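Local structure of glutathione s-transferase I (Zea mays, 1AXD) at residues T126-K129 / V130-E133; Q104-A107 / A108-I112; C173-T177 / P178-V182; V9-W12 / N13-R16; K190-W193 / S194-E198. The protein catalyses the conjugation of glutathione to electrophilic compounds, a reaction by which maize detoxifies herbicides. All blocks are in the same frame, centred on the assembly; numbering follows the deposited sequence.

Interaction 1: T126-K129 / V130-E133; sequences TDQK and VVDE
Thr126 meets Val131 methyl to methyl, CG2 lying 3.8 Å from Val131 CG2, while its OG1 is hydrogen-bonded to Gln115 O on helix 88-122. Asp127 is the N-cap of helix 128-151. With CG anti to the backbone N (chi1 -171°), the carboxylate is brought to the N-H of Lys129, and OD1 accepts from Lys129 N at 3.3 Å. That N-H arrives from above the carboxylate plane. The other oxygen, OD2, rests 3.5 Å from Val130 CG2, and the backbone O of Asp127 takes the first helical bond, a long but straight one from Val131 N. An alanine at this position is likely to leave Lys129 N without its capping acceptor and the helix start less firmly held. Gln128 bends about its CB-CG bond (chi2 69°), which brings NE2 round to Asp132 one turn on; NE2 donates to Asp132 OD1 at 3.1 Å, with amide and carboxylate planes turned 68° apart. The same NE2 also bonds to the hydroxyl of Tyr179. Beneath this side-chain bridge, Asp132 N reaches Gln128 O at 2.8 Å. Lys129, its chain extended beyond CG, contributes its carbonyl, which accepts a weak bond from Glu133 N. The carboxylate of Glu133 pairs with Lys137 further along the helix. Two acidic side chains, Asp127 and Asp132, thus sit within the first turns, where negative charge would be expected to interact favourably with the helix dipole.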
loop_
_atom_site.group_PDB
_atom_site.type_symbol
_atom_site.label_atom_id
_atom_site.label_comp_id
_atom_site.label_asym_id
_atom_site.label_seq_id
_atom_site.Cartn_x
_atom_site.Cartn_y
_atom_site.Cartn_z
ATOM N N THR A 126 -21.842 0.215 -19.132
ATOM C CA THR A 126 -20.771 -0.655 -18.682
ATOM C C THR A 126 -19.979 -1.187 -19.845
ATOM O O THR A 126 -20.570 -1.614 -20.831
ATOM C CB THR A 126 -21.351 -1.837 -17.898
ATOM O OG1 THR A 126 -22.156 -1.341 -16.823
ATOM C CG2 THR A 126 -20.229 -2.712 -17.328
ATOM N N ASP A 127 -18.655 -1.131 -19.756
ATOM C CA ASP A 127 -17.806 -1.650 -20.817
ATOM C C ASP A 127 -17.469 -3.059 -20.453
ATOM O O ASP A 127 -16.624 -3.275 -19.593
ATOM C CB ASP A 127 -16.526 -0.807 -20.956
ATOM C CG ASP A 127 -15.697 -1.177 -22.189
ATOM O OD1 ASP A 127 -16.106 -2.070 -22.965
ATOM O OD2 ASP A 127 -14.632 -0.559 -22.388
ATOM N N GLN A 128 -18.132 -4.017 -21.086
ATOM C CA GLN A 128 -17.880 -5.418 -20.795
ATOM C C GLN A 128 -16.437 -5.790 -21.043
ATOM O O GLN A 128 -15.908 -6.602 -20.315
ATOM C CB GLN A 128 -18.811 -6.315 -21.610
ATOM C CG GLN A 128 -18.949 -7.733 -21.056
ATOM C CD GLN A 128 -19.694 -7.778 -19.727
ATOM O OE1 GLN A 128 -20.491 -6.899 -19.428
ATOM N NE2 GLN A 128 -19.437 -8.818 -18.929
ATOM N N LYS A 129 -15.796 -5.171 -22.030
ATOM C CA LYS A 129 -14.400 -5.467 -22.354
ATOM C C LYS A 129 -13.583 -5.419 -21.108
ATOM O O LYS A 129 -12.974 -6.420 -20.741
ATOM C CB LYS A 129 -13.854 -4.438 -23.355
ATOM C CG LYS A 129 -14.665 -4.314 -24.647
ATOM C CD LYS A 129 -14.121 -3.222 -25.578
ATOM C CE LYS A 129 -14.947 -3.136 -26.865
ATOM N NZ LYS A 129 -14.373 -2.209 -27.879
ATOM N N VAL A 130 -13.614 -4.266 -20.446
ATOM C CA VAL A 130 -12.885 -4.031 -19.209
ATOM C C VAL A 130 -13.309 -5.016 -18.115
ATOM O O VAL A 130 -12.450 -5.599 -17.472
ATOM C CB VAL A 130 -13.093 -2.572 -18.744
ATOM C CG1 VAL A 130 -12.380 -2.310 -17.416
ATOM C CG2 VAL A 130 -12.570 -1.615 -19.809
ATOM N N VAL A 131 -14.607 -5.227 -17.941
ATOM C CA VAL A 131 -15.086 -6.152 -16.923
ATOM C C VAL A 131 -14.566 -7.546 -17.130
ATOM O O VAL A 131 -14.076 -8.133 -16.189
ATOM C CB VAL A 131 -16.632 -6.180 -16.861
ATOM C CG1 VAL A 131 -17.123 -7.296 -15.904
ATOM C CG2 VAL A 131 -17.157 -4.805 -16.399
ATOM N N ASP A 132 -14.627 -8.058 -18.354
ATOM C CA ASP A 132 -14.163 -9.413 -18.650
ATOM C C ASP A 132 -12.717 -9.694 -18.339
ATOM O O ASP A 132 -12.432 -10.727 -17.750
ATOM C CB ASP A 132 -14.455 -9.783 -20.107
ATOM C CG ASP A 132 -15.936 -10.042 -20.373
ATOM O OD1 ASP A 132 -16.735 -10.175 -19.413
ATOM O OD2 ASP A 132 -16.300 -10.132 -21.562
ATOM N N GLU A 133 -11.805 -8.801 -18.709
ATOM C CA GLU A 133 -10.397 -9.049 -18.437
ATOM C C GLU A 133 -10.048 -8.904 -17.001
ATOM O O GLU A 133 -9.221 -9.656 -16.508
ATOM C CB GLU A 133 -9.485 -8.188 -19.313
ATOM C CG GLU A 133 -9.545 -6.706 -19.067
ATOM C CD GLU A 133 -8.487 -5.967 -19.863
ATOM O OE1 GLU A 133 -8.705 -5.756 -21.078
ATOM O OE2 GLU A 133 -7.437 -5.613 -19.277
#

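Interaction 2: Q104-A107 / A108-I112; sequences QYTA and ALNPI
Ala108 packs its CB 3.6 Å from the carbonyl O of Tyr105, and its N-H is shared between two carbonyls of the preceding turn. The shorter bond, 3.0 Å, runs from Ala108 N to Tyr105 O and comes in from well above the carbonyl plane; the one to Gln104 O is weak. Leu109 N donates to that same Tyr105 O, this time within the carbonyl plane, so one oxygen takes two donors. The side chain of Leu109 lies alongside that of Tyr105 and points the same way, its CD1 touching ring atom CE2 at 3.5 Å. The phenol is held at its far end by a hydrogen bond between OH and Thr171 OG1, and Val170 of helix 168-174 packs against both residues. This is the middle of the long helix 88-122, a central helix of the all-helical C-terminal domain of glutathione transferases. Asn110 N makes a short bond to Thr106 O, 2.7 Å and nearly in line with the C=O. One turn apart, Asn110 OD1 and Thr106 CG2 come within 3.9 Å, whereas Thr106 OG1 is engaged by Glu101 OE2. Pro111 has no N-H to give, and its ring carbon CD stands 3.3 Å from Ala107 O in place of a donor, which kinks the helix here. Pro111 and Ile112 then both pack on Asn134 of helix 128-151.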
loop_
_atom_site.group_PDB
_atom_site.type_symbol
_atom_site.label_atom_id
_atom_site.label_comp_id
_atom_site.label_asym_id
_atom_site.label_seq_id
_atom_site.Cartn_x
_atom_site.Cartn_y
_atom_site.Cartn_z
ATOM N N GLN A 104 -3.374 -6.448 -4.897
ATOM C CA GLN A 104 -3.869 -7.628 -5.590
ATOM C C GLN A 104 -5.351 -7.655 -5.753
ATOM O O GLN A 104 -5.837 -7.587 -6.867
ATOM C CB GLN A 104 -3.448 -8.868 -4.811
ATOM C CG GLN A 104 -2.996 -10.001 -5.657
ATOM C CD GLN A 104 -1.683 -9.716 -6.338
ATOM O OE1 GLN A 104 -0.736 -9.265 -5.712
ATOM N NE2 GLN A 104 -1.619 -10.002 -7.630
ATOM N N TYR A 105 -6.071 -7.754 -4.644
ATOM C CA TYR A 105 -7.527 -7.846 -4.648
ATOM C C TYR A 105 -8.191 -6.621 -5.152
ATOM O O TYR A 105 -8.782 -6.654 -6.222
ATOM C CB TYR A 105 -7.985 -8.158 -3.229
ATOM C CG TYR A 105 -9.438 -8.502 -3.047
ATOM C CD1 TYR A 105 -9.882 -9.821 -3.155
ATOM C CD2 TYR A 105 -10.355 -7.529 -2.674
ATOM C CE1 TYR A 105 -11.194 -10.156 -2.885
ATOM C CE2 TYR A 105 -11.672 -7.854 -2.405
ATOM C CZ TYR A 105 -12.087 -9.165 -2.510
ATOM O OH TYR A 105 -13.394 -9.481 -2.234
ATOM N N THR A 106 -8.106 -5.537 -4.393
ATOM C CA THR A 106 -8.715 -4.275 -4.786
ATOM C C THR A 106 -8.239 -3.805 -6.154
ATOM O O THR A 106 -9.042 -3.284 -6.907
ATOM C CB THR A 106 -8.454 -3.203 -3.724
ATOM O OG1 THR A 106 -8.928 -3.683 -2.460
ATOM C CG2 THR A 106 -9.165 -1.888 -4.079
ATOM N N ALA A 107 -6.969 -4.030 -6.488
ATOM C CA ALA A 107 -6.427 -3.634 -7.791
ATOM C C ALA A 107 -7.190 -4.289 -8.948
ATOM O O ALA A 107 -7.261 -3.707 -10.025
ATOM C CB ALA A 107 -4.925 -3.976 -7.868
ATOM N N ALA A 108 -7.730 -5.486 -8.732
ATOM C CA ALA A 108 -8.470 -6.182 -9.774
ATOM C C ALA A 108 -9.891 -5.765 -9.708
ATOM O O ALA A 108 -10.542 -5.683 -10.735
ATOM C CB ALA A 108 -8.331 -7.708 -9.600
ATOM N N LEU A 109 -10.367 -5.472 -8.506
ATOM C CA LEU A 109 -11.745 -5.061 -8.305
ATOM C C LEU A 109 -12.067 -3.678 -8.742
ATOM O O LEU A 109 -13.143 -3.466 -9.275
ATOM C CB LEU A 109 -12.135 -5.231 -6.842
ATOM C CG LEU A 109 -13.045 -6.414 -6.559
ATOM C CD1 LEU A 109 -13.422 -6.433 -5.076
ATOM C CD2 LEU A 109 -14.296 -6.282 -7.439
ATOM N N ASN A 110 -11.148 -2.740 -8.537
ATOM C CA ASN A 110 -11.356 -1.335 -8.904
ATOM C C ASN A 110 -11.893 -1.074 -10.300
ATOM O O ASN A 110 -12.868 -0.360 -10.447
ATOM C CB ASN A 110 -10.074 -0.544 -8.687
ATOM C CG ASN A 110 -10.317 0.738 -7.950
ATOM O OD1 ASN A 110 -10.150 0.805 -6.740
ATOM N ND2 ASN A 110 -10.738 1.767 -8.676
ATOM N N PRO A 111 -11.260 -1.628 -11.340
ATOM C CA PRO A 111 -11.789 -1.377 -12.682
ATOM C C PRO A 111 -13.204 -1.842 -12.765
ATOM O O PRO A 111 -14.049 -1.128 -13.274
ATOM C CB PRO A 111 -10.895 -2.246 -13.557
ATOM C CG PRO A 111 -9.598 -2.222 -12.832
ATOM C CD PRO A 111 -10.023 -2.424 -11.404
ATOM N N ILE A 112 -13.457 -3.021 -12.213
ATOM C CA ILE A 112 -14.765 -3.646 -12.214
ATOM C C ILE A 112 -15.830 -2.817 -11.529
ATOM O O ILE A 112 -16.812 -2.461 -12.163
ATOM C CB ILE A 112 -14.663 -5.063 -11.584
ATOM C CG1 ILE A 112 -13.715 -5.923 -12.423
ATOM C CG2 ILE A 112 -16.051 -5.744 -11.500
ATOM C CD1 ILE A 112 -13.499 -7.314 -11.868
#

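Interaction 3: C173-T177 / P178-V182; sequences CLFAT and PYASV
Thr177 and Tyr179 are joined by a weak hydrogen bond, Tyr179 N to Thr177 OG1 at 3.3 Å, one of several polar links that turn the chain at the end of helix 168-174. The hydroxyl of Thr177 also donates to Leu174 O, at 2.9 Å and on a carbonyl lone pair. It can serve both because OG1 sits between the backbone N and the carbonyl carbon (chi1 75°). Leu174 O additionally receives Thr177 N, closing a type I beta turn from Leu174 to Thr177. In the following turn Ala180 N donates to Thr177 O, arriving from above the carbonyl plane, and Ser181 OG bonds to Pro178 O.

Two apolar contacts accompany these bonds. Leu174 CD1 meets Tyr179 CB at 3.9 Å, the two side chains crossing at about a right angle. Ala180 CB approaches Phe175 CD1 to 3.5 Å, obliquely to the ring, whose other neighbours include Trp193 in an edge-to-face pair. The Tyr179 ring packs on Val131 and Leu135 of helix 128-151.

A valine in place of Thr177 would probably leave Leu174 O with one donor fewer and Tyr179 N without its weak acceptor. A single hydroxyl, giving to one turn and accepting from the next, therefore couples the helix end to the loop that follows.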
loop_
_atom_site.group_PDB
_atom_site.type_symbol
_atom_site.label_atom_id
_atom_site.label_comp_id
_atom_site.label_asym_id
_atom_site.label_seq_id
_atom_site.Cartn_x
_atom_site.Cartn_y
_atom_site.Cartn_z
ATOM N N CYS A 173 -19.483 -3.675 -1.989
ATOM C CA CYS A 173 -19.910 -3.111 -3.260
ATOM C C CYS A 173 -20.056 -4.196 -4.259
ATOM O O CYS A 173 -21.061 -4.245 -4.939
ATOM C CB CYS A 173 -18.910 -2.078 -3.765
ATOM S SG CYS A 173 -19.014 -0.495 -2.946
ATOM N N LEU A 174 -19.067 -5.076 -4.353
ATOM C CA LEU A 174 -19.134 -6.191 -5.293
ATOM C C LEU A 174 -20.406 -6.994 -5.029
ATOM O O LEU A 174 -21.102 -7.354 -5.970
ATOM C CB LEU A 174 -17.902 -7.090 -5.127
ATOM C CG LEU A 174 -17.881 -8.394 -5.924
ATOM C CD1 LEU A 174 -17.812 -8.080 -7.431
ATOM C CD2 LEU A 174 -16.684 -9.256 -5.475
ATOM N N PHE A 175 -20.729 -7.188 -3.753
ATOM C CA PHE A 175 -21.902 -7.947 -3.342
ATOM C C PHE A 175 -23.220 -7.286 -3.670
ATOM O O PHE A 175 -24.254 -7.881 -3.430
ATOM C CB PHE A 175 -21.822 -8.256 -1.848
ATOM C CG PHE A 175 -22.233 -9.648 -1.505
ATOM C CD1 PHE A 175 -21.554 -10.737 -2.045
ATOM C CD2 PHE A 175 -23.311 -9.881 -0.656
ATOM C CE1 PHE A 175 -21.939 -12.046 -1.753
ATOM C CE2 PHE A 175 -23.713 -11.187 -0.350
ATOM C CZ PHE A 175 -23.021 -12.273 -0.903
ATOM N N ALA A 176 -23.206 -6.056 -4.165
ATOM C CA ALA A 176 -24.450 -5.385 -4.527
ATOM C C ALA A 176 -24.715 -5.572 -5.996
ATOM O O ALA A 176 -25.754 -5.144 -6.471
ATOM C CB ALA A 176 -24.388 -3.891 -4.165
ATOM N N THR A 177 -23.797 -6.218 -6.710
ATOM C CA THR A 177 -23.951 -6.427 -8.142
ATOM C C THR A 177 -24.079 -7.887 -8.484
ATOM O O THR A 177 -23.798 -8.732 -7.644
ATOM C CB THR A 177 -22.761 -5.825 -8.909
ATOM O OG1 THR A 177 -21.609 -6.663 -8.753
ATOM C CG2 THR A 177 -22.450 -4.416 -8.373
ATOM N N PRO A 178 -24.475 -8.210 -9.729
ATOM C CA PRO A 178 -24.622 -9.613 -10.130
ATOM C C PRO A 178 -23.320 -10.383 -10.139
ATOM O O PRO A 178 -23.356 -11.596 -10.249
ATOM C CB PRO A 178 -25.228 -9.502 -11.531
ATOM C CG PRO A 178 -24.670 -8.219 -12.037
ATOM C CD PRO A 178 -24.841 -7.318 -10.842
ATOM N N TYR A 179 -22.186 -9.698 -10.008
ATOM C CA TYR A 179 -20.893 -10.370 -10.004
ATOM C C TYR A 179 -20.505 -10.986 -8.677
ATOM O O TYR A 179 -19.396 -11.477 -8.548
ATOM C CB TYR A 179 -19.797 -9.447 -10.545
ATOM C CG TYR A 179 -19.951 -9.214 -12.028
ATOM C CD1 TYR A 179 -19.535 -10.176 -12.951
ATOM C CD2 TYR A 179 -20.600 -8.079 -12.510
ATOM C CE1 TYR A 179 -19.772 -10.014 -14.317
ATOM C CE2 TYR A 179 -20.841 -7.913 -13.879
ATOM C CZ TYR A 179 -20.425 -8.884 -14.770
ATOM O OH TYR A 179 -20.675 -8.727 -16.108
ATOM N N ALA A 180 -21.426 -11.009 -7.718
ATOM C CA ALA A 180 -21.160 -11.607 -6.420
ATOM C C ALA A 180 -21.094 -13.095 -6.581
ATOM O O ALA A 180 -20.619 -13.773 -5.690
ATOM C CB ALA A 180 -22.244 -11.201 -5.427
ATOM N N SER A 181 -21.543 -13.596 -7.728
ATOM C CA SER A 181 -21.544 -15.028 -8.037
ATOM C C SER A 181 -20.172 -15.574 -8.301
ATOM O O SER A 181 -20.032 -16.775 -8.468
ATOM C CB SER A 181 -22.447 -15.301 -9.242
ATOM O OG SER A 181 -22.086 -14.471 -10.331
ATOM N N VAL A 182 -19.168 -14.704 -8.359
ATOM C CA VAL A 182 -17.797 -15.149 -8.591
ATOM C C VAL A 182 -17.250 -15.752 -7.320
ATOM O O VAL A 182 -16.415 -16.632 -7.390
ATOM C CB VAL A 182 -16.877 -13.986 -9.126
ATOM C CG1 VAL A 182 -16.501 -12.990 -8.007
ATOM C CG2 VAL A 182 -15.615 -14.566 -9.784
#

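Interaction 4: V9-W12 / N13-R16; sequences VMSW and NLTR
The turn between strand 3-6 and helix 14-24 of the thioredoxin-like N-terminal domain, which forms part of the glutathione site, carries this contact, and Ser11 caps the turn that leads into the helix. Its OG lies anti to the backbone N (chi1 157°), where it makes the capping bond, accepting from Asn13 N at 3.1 Å and weakly from Leu14 N. The same oxygen is hydrogen-bonded to a modified side chain of the bound peptide, in keeping with the serine that stabilises the glutathione thiolate in related plant enzymes. Leu14 packs close behind, CG 3.3 Å from Ser11 CB. The backbone O of Ser11 takes Thr15 N and Thr15 OG1, both at 3.3 Å, so Thr15 grips one carbonyl by main chain and side chain together; its methyl CG2 rests 3.4 Å from Val9 O. The Trp12 indole packs on Leu113, Val170 and Cys173 of the C-terminal domain. The Arg16 chain bends at chi3 (-60°); its guanidinium plane stands 68° from the indole. One guanidinium face lies beneath Trp12 O, and NH2 reaches the edge of the indole, 4.2 Å from Trp12 CD1.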
loop_
_atom_site.group_PDB
_atom_site.type_symbol
_atom_site.label_atom_id
_atom_site.label_comp_id
_atom_site.label_asym_id
_atom_site.label_seq_id
_atom_site.Cartn_x
_atom_site.Cartn_y
_atom_site.Cartn_z
ATOM N N VAL A 9 -19.780 9.261 2.667
ATOM C CA VAL A 9 -19.988 7.810 2.853
ATOM C C VAL A 9 -20.079 6.965 1.602
ATOM O O VAL A 9 -20.028 5.750 1.698
ATOM C CB VAL A 9 -21.248 7.505 3.715
ATOM C CG1 VAL A 9 -21.222 8.313 5.022
ATOM C CG2 VAL A 9 -22.527 7.793 2.919
ATOM N N MET A 10 -20.216 7.585 0.440
ATOM C CA MET A 10 -20.317 6.817 -0.794
ATOM C C MET A 10 -19.001 6.325 -1.326
ATOM O O MET A 10 -18.991 5.573 -2.289
ATOM C CB MET A 10 -21.068 7.620 -1.851
ATOM C CG MET A 10 -20.461 8.962 -2.153
ATOM S SD MET A 10 -21.638 9.987 -3.021
ATOM C CE MET A 10 -22.450 10.706 -1.661
ATOM N N SER A 11 -17.901 6.737 -0.708
ATOM C CA SER A 11 -16.579 6.310 -1.143
ATOM C C SER A 11 -16.168 5.074 -0.428
ATOM O O SER A 11 -16.236 5.049 0.797
ATOM C CB SER A 11 -15.574 7.420 -0.886
ATOM O OG SER A 11 -14.264 6.896 -0.798
ATOM N N TRP A 12 -15.741 4.046 -1.152
ATOM C CA TRP A 12 -15.323 2.831 -0.472
ATOM C C TRP A 12 -13.987 2.964 0.233
ATOM O O TRP A 12 -13.586 2.052 0.936
ATOM C CB TRP A 12 -15.410 1.585 -1.371
ATOM C CG TRP A 12 -14.676 1.633 -2.653
ATOM C CD1 TRP A 12 -13.324 1.562 -2.828
ATOM C CD2 TRP A 12 -15.248 1.728 -3.960
ATOM N NE1 TRP A 12 -13.020 1.609 -4.167
ATOM C CE2 TRP A 12 -14.182 1.712 -4.887
ATOM C CE3 TRP A 12 -16.560 1.825 -4.441
ATOM C CZ2 TRP A 12 -14.386 1.791 -6.272
ATOM C CZ3 TRP A 12 -16.762 1.903 -5.827
ATOM C CH2 TRP A 12 -15.678 1.885 -6.720
ATOM N N ASN A 13 -13.338 4.117 0.113
ATOM C CA ASN A 13 -12.074 4.338 0.800
ATOM C C ASN A 13 -12.334 4.846 2.170
ATOM O O ASN A 13 -11.609 4.511 3.086
ATOM C CB ASN A 13 -11.174 5.290 0.017
ATOM C CG ASN A 13 -10.558 4.626 -1.198
ATOM O OD1 ASN A 13 -10.875 4.964 -2.316
ATOM N ND2 ASN A 13 -9.708 3.639 -0.971
ATOM N N LEU A 14 -13.409 5.599 2.338
ATOM C CA LEU A 14 -13.770 6.131 3.642
ATOM C C LEU A 14 -14.439 5.076 4.432
ATOM O O LEU A 14 -14.349 5.092 5.658
ATOM C CB LEU A 14 -14.720 7.307 3.491
ATOM C CG LEU A 14 -14.517 8.069 2.200
ATOM C CD1 LEU A 14 -15.484 9.199 2.148
ATOM C CD2 LEU A 14 -13.120 8.609 2.106
ATOM N N THR A 15 -15.152 4.174 3.760
ATOM C CA THR A 15 -15.823 3.103 4.471
ATOM C C THR A 15 -14.835 2.047 4.880
ATOM O O THR A 15 -15.135 1.257 5.745
ATOM C CB THR A 15 -17.050 2.559 3.700
ATOM O OG1 THR A 15 -16.681 2.187 2.366
ATOM C CG2 THR A 15 -18.121 3.654 3.614
ATOM N N ARG A 16 -13.637 2.065 4.313
ATOM C CA ARG A 16 -12.608 1.115 4.732
ATOM C C ARG A 16 -12.220 1.577 6.143
ATOM O O ARG A 16 -12.081 0.757 7.030
ATOM C CB ARG A 16 -11.397 1.162 3.782
ATOM C CG ARG A 16 -10.336 0.106 4.078
ATOM C CD ARG A 16 -9.261 0.015 3.008
ATOM N NE ARG A 16 -9.780 -0.334 1.683
ATOM C CZ ARG A 16 -9.686 0.454 0.614
ATOM N NH1 ARG A 16 -9.100 1.636 0.705
ATOM N NH2 ARG A 16 -10.156 0.056 -0.555
#

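Interaction 5: K190-W193 / S194-E198; sequences KAWW and SGLME
Trp192 and Leu196 fit as a flat wall and a knob: methyl CD1 of Leu196 sits over one face of the indole, 4.1 Å from the centroid of the five-membered ring and nearest CE2. The methyl is offset toward the rim of the ring system, a CH-pi contact. The same CD1 also touches the edge of the Trp193 indole, 4.2 Å from CE3, and so sits in the corner between one indole face and the other's edge. Trp192 NE1 donates to Asp164 OD1, which fixes the wall in place. Both indoles extend from helix 187-198 of the C-terminal helical domain and, on successive residues, point to different neighbours: Trp192 to Tyr154 and Leu155, Trp193 to helix 168-174. Met197 meets the Trp193 indole obliquely: CG stands over one face, toward the rim, 4.2 Å from the centroid of the six-membered ring, and with the chain bent at chi3 (92°), CE leads off from the ring. SD hangs obliquely by the five-membered ring, 3.3 Å from Trp193 NE1, a Met-aromatic contact. Lys190 curls back, bent at three successive torsions, until NZ donates to Ser194 OG at 2.8 Å. Below it Ser194 N bonds to Lys190 O, and Gly195 N runs nearly straight to Ala191 O, 2.9 Å away.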
loop_
_atom_site.group_PDB
_atom_site.type_symbol
_atom_site.label_atom_id
_atom_site.label_comp_id
_atom_site.label_asym_id
_atom_site.label_seq_id
_atom_site.Cartn_x
_atom_site.Cartn_y
_atom_site.Cartn_z
ATOM N N LYS A 190 -16.011 -17.628 0.238
ATOM C CA LYS A 190 -17.442 -17.396 0.459
ATOM C C LYS A 190 -17.797 -17.501 1.915
ATOM O O LYS A 190 -18.424 -16.595 2.447
ATOM C CB LYS A 190 -18.277 -18.392 -0.340
ATOM C CG LYS A 190 -19.786 -18.292 -0.108
ATOM C CD LYS A 190 -20.455 -17.172 -0.907
ATOM C CE LYS A 190 -20.293 -15.787 -0.274
ATOM N NZ LYS A 190 -20.970 -15.644 1.054
ATOM N N ALA A 191 -17.404 -18.595 2.555
ATOM C CA ALA A 191 -17.675 -18.795 3.978
ATOM C C ALA A 191 -17.083 -17.654 4.750
ATOM O O ALA A 191 -17.760 -17.064 5.575
ATOM C CB ALA A 191 -17.083 -20.139 4.433
ATOM N N TRP A 192 -15.821 -17.356 4.461
ATOM C CA TRP A 192 -15.062 -16.264 5.072
ATOM C C TRP A 192 -15.816 -14.947 4.984
ATOM O O TRP A 192 -15.924 -14.248 5.984
ATOM C CB TRP A 192 -13.710 -16.157 4.347
ATOM C CG TRP A 192 -12.920 -14.918 4.616
ATOM C CD1 TRP A 192 -12.253 -14.599 5.763
ATOM C CD2 TRP A 192 -12.676 -13.848 3.696
ATOM N NE1 TRP A 192 -11.607 -13.401 5.613
ATOM C CE2 TRP A 192 -11.849 -12.917 4.353
ATOM C CE3 TRP A 192 -13.071 -13.592 2.375
ATOM C CZ2 TRP A 192 -11.408 -11.741 3.736
ATOM C CZ3 TRP A 192 -12.634 -12.432 1.761
ATOM C CH2 TRP A 192 -11.809 -11.520 2.441
ATOM N N TRP A 193 -16.324 -14.624 3.800
ATOM C CA TRP A 193 -17.077 -13.396 3.583
ATOM C C TRP A 193 -18.370 -13.381 4.366
ATOM O O TRP A 193 -18.805 -12.321 4.779
ATOM C CB TRP A 193 -17.360 -13.217 2.092
ATOM C CG TRP A 193 -18.220 -12.043 1.786
ATOM C CD1 TRP A 193 -19.386 -12.045 1.087
ATOM C CD2 TRP A 193 -18.009 -10.694 2.220
ATOM N NE1 TRP A 193 -19.924 -10.783 1.068
ATOM C CE2 TRP A 193 -19.100 -9.934 1.758
ATOM C CE3 TRP A 193 -17.005 -10.054 2.960
ATOM C CZ2 TRP A 193 -19.220 -8.568 2.013
ATOM C CZ3 TRP A 193 -17.125 -8.695 3.213
ATOM C CH2 TRP A 193 -18.226 -7.969 2.742
ATOM N N SER A 194 -19.002 -14.535 4.538
ATOM C CA SER A 194 -20.248 -14.609 5.299
ATOM C C SER A 194 -19.946 -14.387 6.763
ATOM O O SER A 194 -20.696 -13.689 7.438
ATOM C CB SER A 194 -20.911 -15.976 5.110
ATOM O OG SER A 194 -21.032 -16.297 3.735
ATOM N N GLY A 195 -18.853 -14.969 7.247
ATOM C CA GLY A 195 -18.494 -14.802 8.639
ATOM C C GLY A 195 -18.322 -13.337 8.964
ATOM O O GLY A 195 -18.789 -12.864 9.987
ATOM N N LEU A 196 -17.649 -12.626 8.064
ATOM C CA LEU A 196 -17.407 -11.200 8.229
ATOM C C LEU A 196 -18.679 -10.447 8.160
ATOM O O LEU A 196 -18.865 -9.542 8.944
ATOM C CB LEU A 196 -16.439 -10.672 7.160
ATOM C CG LEU A 196 -14.964 -11.082 7.244
ATOM C CD1 LEU A 196 -14.218 -10.546 6.023
ATOM C CD2 LEU A 196 -14.312 -10.544 8.525
ATOM N N MET A 197 -19.575 -10.837 7.257
ATOM C CA MET A 197 -20.844 -10.151 7.092
ATOM C C MET A 197 -21.738 -10.202 8.295
ATOM O O MET A 197 -22.685 -9.428 8.371
ATOM C CB MET A 197 -21.566 -10.679 5.868
ATOM C CG MET A 197 -21.607 -9.696 4.741
ATOM S SD MET A 197 -22.329 -10.433 3.280
ATOM C CE MET A 197 -24.048 -10.015 3.480
ATOM N N GLU A 198 -21.450 -11.097 9.230
ATOM C CA GLU A 198 -22.241 -11.204 10.448
ATOM C C GLU A 198 -21.868 -10.124 11.435
ATOM O O GLU A 198 -22.723 -9.668 12.180
ATOM C CB GLU A 198 -22.014 -12.561 11.110
ATOM C CG GLU A 198 -22.377 -13.756 10.251
ATOM C CD GLU A 198 -22.185 -15.083 10.974
ATOM O OE1 GLU A 198 -21.583 -15.106 12.075
ATOM O OE2 GLU A 198 -22.639 -16.113 10.430
#

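Overall arrangement
Interactions 1, 2, 3 and 5 build the helical C-terminal domain, and interaction 4 belongs to the N-terminal domain where the peptide ligand binds. Interaction 2 touches three of the others: Pro111 CB packs on Val130 CG1 of interaction 1 at 4.1 Å, Leu109 CD2 on Leu174 CD1 of interaction 3 at 3.9 Å, and Thr106 CG2 on Arg16 NH2 of interaction 4 at 4.1 Å. Trp12 crosses between the domains, CE3 lying 3.7 Å from Cys173 SG. Interaction 3 also touches interaction 5, Phe175 CE2 being 4.0 Å from Met197 SD. Interactions 1 and 5 lie farthest apart, centres about 27 Å, and neither touches interaction 4.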